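Local coordinates for nucleoprotein (Rift valley fever virus, PDB 3OV9), which encapsidates the viral genomic RNA, protecting it from nucleases and forming the nucleocapsid template for viral transcription and replication, at residues 55-60 / 84-89. Residues are numbered along the deposited sequence; the frame is centred on the assembly and turned at random. Where two conformers were deposited one is given.
Sequences KKMIVL and EALINK
Helix 50-63 faces helix 77-90 most closely at Met57 and Leu86, whose CA atoms are 8.2 Å apart. This is an apolar helix-helix contact in the all-helical orthogonal bundle of the phlebovirus nucleoprotein. The buried area is small, 153 Å² in all. Leu86 carries the contact from helix 77-90. Its CB already points toward helix 50-63, and with CG anti to the carbonyl carbon, chi1 -74°, the side chain continues across with CD1 leading. That methyl meets the side of the Met57 chain, with Leu86 CD1 3.9 Å from Met57 CG. The two side chains cross at an oblique angle. Met57 bends at its end, chi3 -81°, and CG rather than the sulfur makes the closest approach; Met57 SD stays 4.6 Å from Leu86 CD2. All three touching residues, Met57, Leu60 and Leu86, are buried. Leu104 of helix 104-110 touches both Met57 and Leu60, and Leu92 also packs on Met57. Segment 55-60 lies in the region essential for oligomerization, and Leu60 also packs on Phe28 of a neighbouring subunit, while Lys56 and Val59 pack on its Trp24. Within the chain, Leu60 CD2 touches the same leading methyl, 4.2 Å from Leu86 CD1.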
ATOM      1  N   LYS A  55      20.328 -25.822 -31.281  1.00 14.54           N
ATOM      2  CA  LYS A  55      20.222 -24.637 -32.131  0.80 14.56           C
ATOM      3  C   LYS A  55      18.803 -24.072 -32.095  1.00 14.41           C
ATOM      4  O   LYS A  55      18.618 -22.860 -31.959  1.00 13.97           O
ATOM      5  CB  LYS A  55      20.649 -24.949 -33.567  0.80 14.82           C
ATOM      6  CG  LYS A  55      22.148 -25.196 -33.739  0.80 15.73           C
ATOM      7  CD  LYS A  55      22.554 -25.256 -35.212  0.80 17.19           C
ATOM      8  CE  LYS A  55      22.121 -26.550 -35.878  0.80 18.13           C
ATOM      9  NZ  LYS A  55      22.187 -26.461 -37.363  0.80 19.20           N
ATOM     10  N   LYS A  56      17.809 -24.956 -32.193  1.00 14.30           N
ATOM     11  CA  LYS A  56      16.398 -24.566 -32.089  1.00 14.34           C
ATOM     12  C   LYS A  56      16.122 -23.881 -30.759  1.00 14.10           C
ATOM     13  O   LYS A  56      15.469 -22.840 -30.714  1.00 14.17           O
ATOM     14  CB  LYS A  56      15.474 -25.781 -32.213  1.00 14.64           C
ATOM     15  CG  LYS A  56      15.390 -26.385 -33.593  1.00 15.37           C
ATOM     16  CD  LYS A  56      14.224 -27.354 -33.680  1.00 16.76           C
ATOM     17  CE  LYS A  56      14.310 -28.217 -34.922  1.00 17.62           C
ATOM     18  NZ  LYS A  56      13.200 -29.208 -34.971  1.00 18.64           N
ATOM     19  N   MET A  57      16.632 -24.474 -29.679  1.00 13.80           N
ATOM     20  CA  MET A  57      16.426 -23.946 -28.336  1.00 13.29           C
ATOM     21  C   MET A  57      17.089 -22.582 -28.131  1.00 13.04           C
ATOM     22  O   MET A  57      16.574 -21.746 -27.388  1.00 12.79           O
ATOM     23  CB  MET A  57      16.878 -24.958 -27.273  1.00 13.32           C
ATOM     24  CG  MET A  57      15.894 -26.115 -27.094  1.00 13.76           C
ATOM     25  SD  MET A  57      16.303 -27.277 -25.770  1.00 14.84           S
ATOM     26  CE  MET A  57      17.525 -28.298 -26.585  1.00 14.82           C
ATOM     27  N   ILE A  58      18.221 -22.358 -28.798  1.00 12.94           N
ATOM     28  CA  ILE A  58      18.899 -21.061 -28.745  1.00 13.05           C
ATOM     29  C   ILE A  58      18.082 -19.988 -29.481  1.00 13.44           C
ATOM     30  O   ILE A  58      17.889 -18.887 -28.959  1.00 13.56           O
ATOM     31  CB  ILE A  58      20.362 -21.145 -29.262  1.00 12.98           C
ATOM     32  CG1 ILE A  58      21.209 -21.984 -28.293  1.00 12.58           C
ATOM     33  CG2 ILE A  58      20.973 -19.744 -29.421  1.00 12.74           C
ATOM     34  CD1 ILE A  58      22.558 -22.424 -28.839  1.00 12.66           C
ATOM     35  N   VAL A  59      17.589 -20.322 -30.672  1.00 14.14           N
ATOM     36  CA  VAL A  59      16.699 -19.418 -31.419  1.00 14.63           C
ATOM     37  C   VAL A  59      15.458 -19.094 -30.585  1.00 14.93           C
ATOM     38  O   VAL A  59      15.035 -17.935 -30.499  1.00 14.87           O
ATOM     39  CB  VAL A  59      16.311 -20.006 -32.803  1.00 14.59           C
ATOM     40  CG1 VAL A  59      15.256 -19.139 -33.506  1.00 15.22           C
ATOM     41  CG2 VAL A  59      17.540 -20.145 -33.682  1.00 15.29           C
ATOM     42  N   LEU A  60      14.908 -20.126 -29.948  1.00 15.18           N
ATOM     43  CA  LEU A  60      13.776 -19.996 -29.040  1.00 15.72           C
ATOM     44  C   LEU A  60      14.080 -19.056 -27.868  1.00 15.57           C
ATOM     45  O   LEU A  60      13.293 -18.160 -27.562  1.00 15.54           O
ATOM     46  CB  LEU A  60      13.380 -21.387 -28.533  1.00 16.16           C
ATOM     47  CG  LEU A  60      11.955 -21.717 -28.104  1.00 17.62           C
ATOM     48  CD1 LEU A  60      10.923 -21.271 -29.133  1.00 17.93           C
ATOM     49  CD2 LEU A  60      11.838 -23.212 -27.840  1.00 18.57           C
ATOM     50  N   GLU A  84       6.564 -28.255 -27.274  1.00 18.81           N
ATOM     51  CA  GLU A  84       6.024 -29.312 -26.412  1.00 19.51           C
ATOM     52  C   GLU A  84       6.939 -30.538 -26.401  1.00 19.45           C
ATOM     53  O   GLU A  84       7.251 -31.076 -25.336  1.00 19.58           O
ATOM     54  CB  GLU A  84       4.600 -29.695 -26.848  1.00 19.75           C
ATOM     55  CG  GLU A  84       4.007 -30.950 -26.172  1.00 21.80           C
ATOM     56  CD  GLU A  84       3.558 -30.731 -24.729  1.00 24.16           C
ATOM     57  OE1 GLU A  84       3.677 -29.603 -24.206  1.00 25.75           O
ATOM     58  OE2 GLU A  84       3.078 -31.706 -24.111  1.00 26.23           O
ATOM     59  N   ALA A  85       7.369 -30.962 -27.588  1.00 19.33           N
ATOM     60  CA  ALA A  85       8.269 -32.103 -27.730  1.00 19.37           C
ATOM     61  C   ALA A  85       9.633 -31.833 -27.094  1.00 19.39           C
ATOM     62  O   ALA A  85      10.212 -32.723 -26.465  1.00 19.38           O
ATOM     63  CB  ALA A  85       8.424 -32.482 -29.194  1.00 19.14           C
ATOM     64  N   LEU A  86      10.131 -30.607 -27.248  1.00 19.43           N
ATOM     65  CA  LEU A  86      11.407 -30.206 -26.645  1.00 19.72           C
ATOM     66  C   LEU A  86      11.354 -30.217 -25.117  1.00 20.08           C
ATOM     67  O   LEU A  86      12.314 -30.628 -24.464  1.00 19.88           O
ATOM     68  CB  LEU A  86      11.851 -28.826 -27.148  1.00 19.62           C
ATOM     69  CG  LEU A  86      12.396 -28.703 -28.574  1.00 19.64           C
ATOM     70  CD1 LEU A  86      12.608 -27.235 -28.926  1.00 19.76           C
ATOM     71  CD2 LEU A  86      13.690 -29.497 -28.775  1.00 19.18           C
ATOM     72  N   ILE A  87      10.231 -29.769 -24.558  1.00 20.45           N
ATOM     73  CA  ILE A  87      10.034 -29.774 -23.109  1.00 21.14           C
ATOM     74  C   ILE A  87      10.063 -31.200 -22.562  1.00 21.56           C
ATOM     75  O   ILE A  87      10.747 -31.472 -21.574  1.00 21.71           O
ATOM     76  CB  ILE A  87       8.717 -29.072 -22.692  1.00 21.04           C
ATOM     77  CG1 ILE A  87       8.786 -27.575 -23.002  1.00 20.93           C
ATOM     78  CG2 ILE A  87       8.425 -29.295 -21.198  1.00 21.32           C
ATOM     79  CD1 ILE A  87       7.436 -26.877 -22.981  1.00 21.93           C
ATOM     80  N   ASN A  88       9.327 -32.102 -23.209  1.00 22.11           N
ATOM     81  CA  ASN A  88       9.235 -33.493 -22.761  1.00 22.57           C
ATOM     82  C   ASN A  88      10.548 -34.256 -22.890  1.00 22.69           C
ATOM     83  O   ASN A  88      10.879 -35.080 -22.032  1.00 22.97           O
ATOM     84  CB  ASN A  88       8.125 -34.240 -23.511  1.00 22.82           C
ATOM     85  CG  ASN A  88       6.740 -33.678 -23.232  1.00 23.45           C
ATOM     86  OD1 ASN A  88       5.856 -33.734 -24.090  1.00 24.96           O
ATOM     87  ND2 ASN A  88       6.540 -33.139 -22.032  1.00 24.51           N
ATOM     88  N   LYS A  89      11.291 -33.971 -23.959  1.00 22.59           N
ATOM     89  CA  LYS A  89      12.540 -34.669 -24.252  1.00 22.62           C
ATOM     90  C   LYS A  89      13.699 -34.191 -23.377  1.00 22.42           C
ATOM     91  O   LYS A  89      14.506 -35.003 -22.918  1.00 22.44           O
ATOM     92  CB  LYS A  89      12.897 -34.520 -25.734  1.00 22.77           C
ATOM     93  CG  LYS A  89      14.046 -35.396 -26.210  1.00 23.78           C
ATOM     94  CD  LYS A  89      14.229 -35.268 -27.710  1.00 25.08           C
ATOM     95  CE  LYS A  89      15.429 -36.054 -28.197  1.00 26.48           C
ATOM     96  NZ  LYS A  89      15.536 -36.002 -29.680  1.00 27.18           N
TER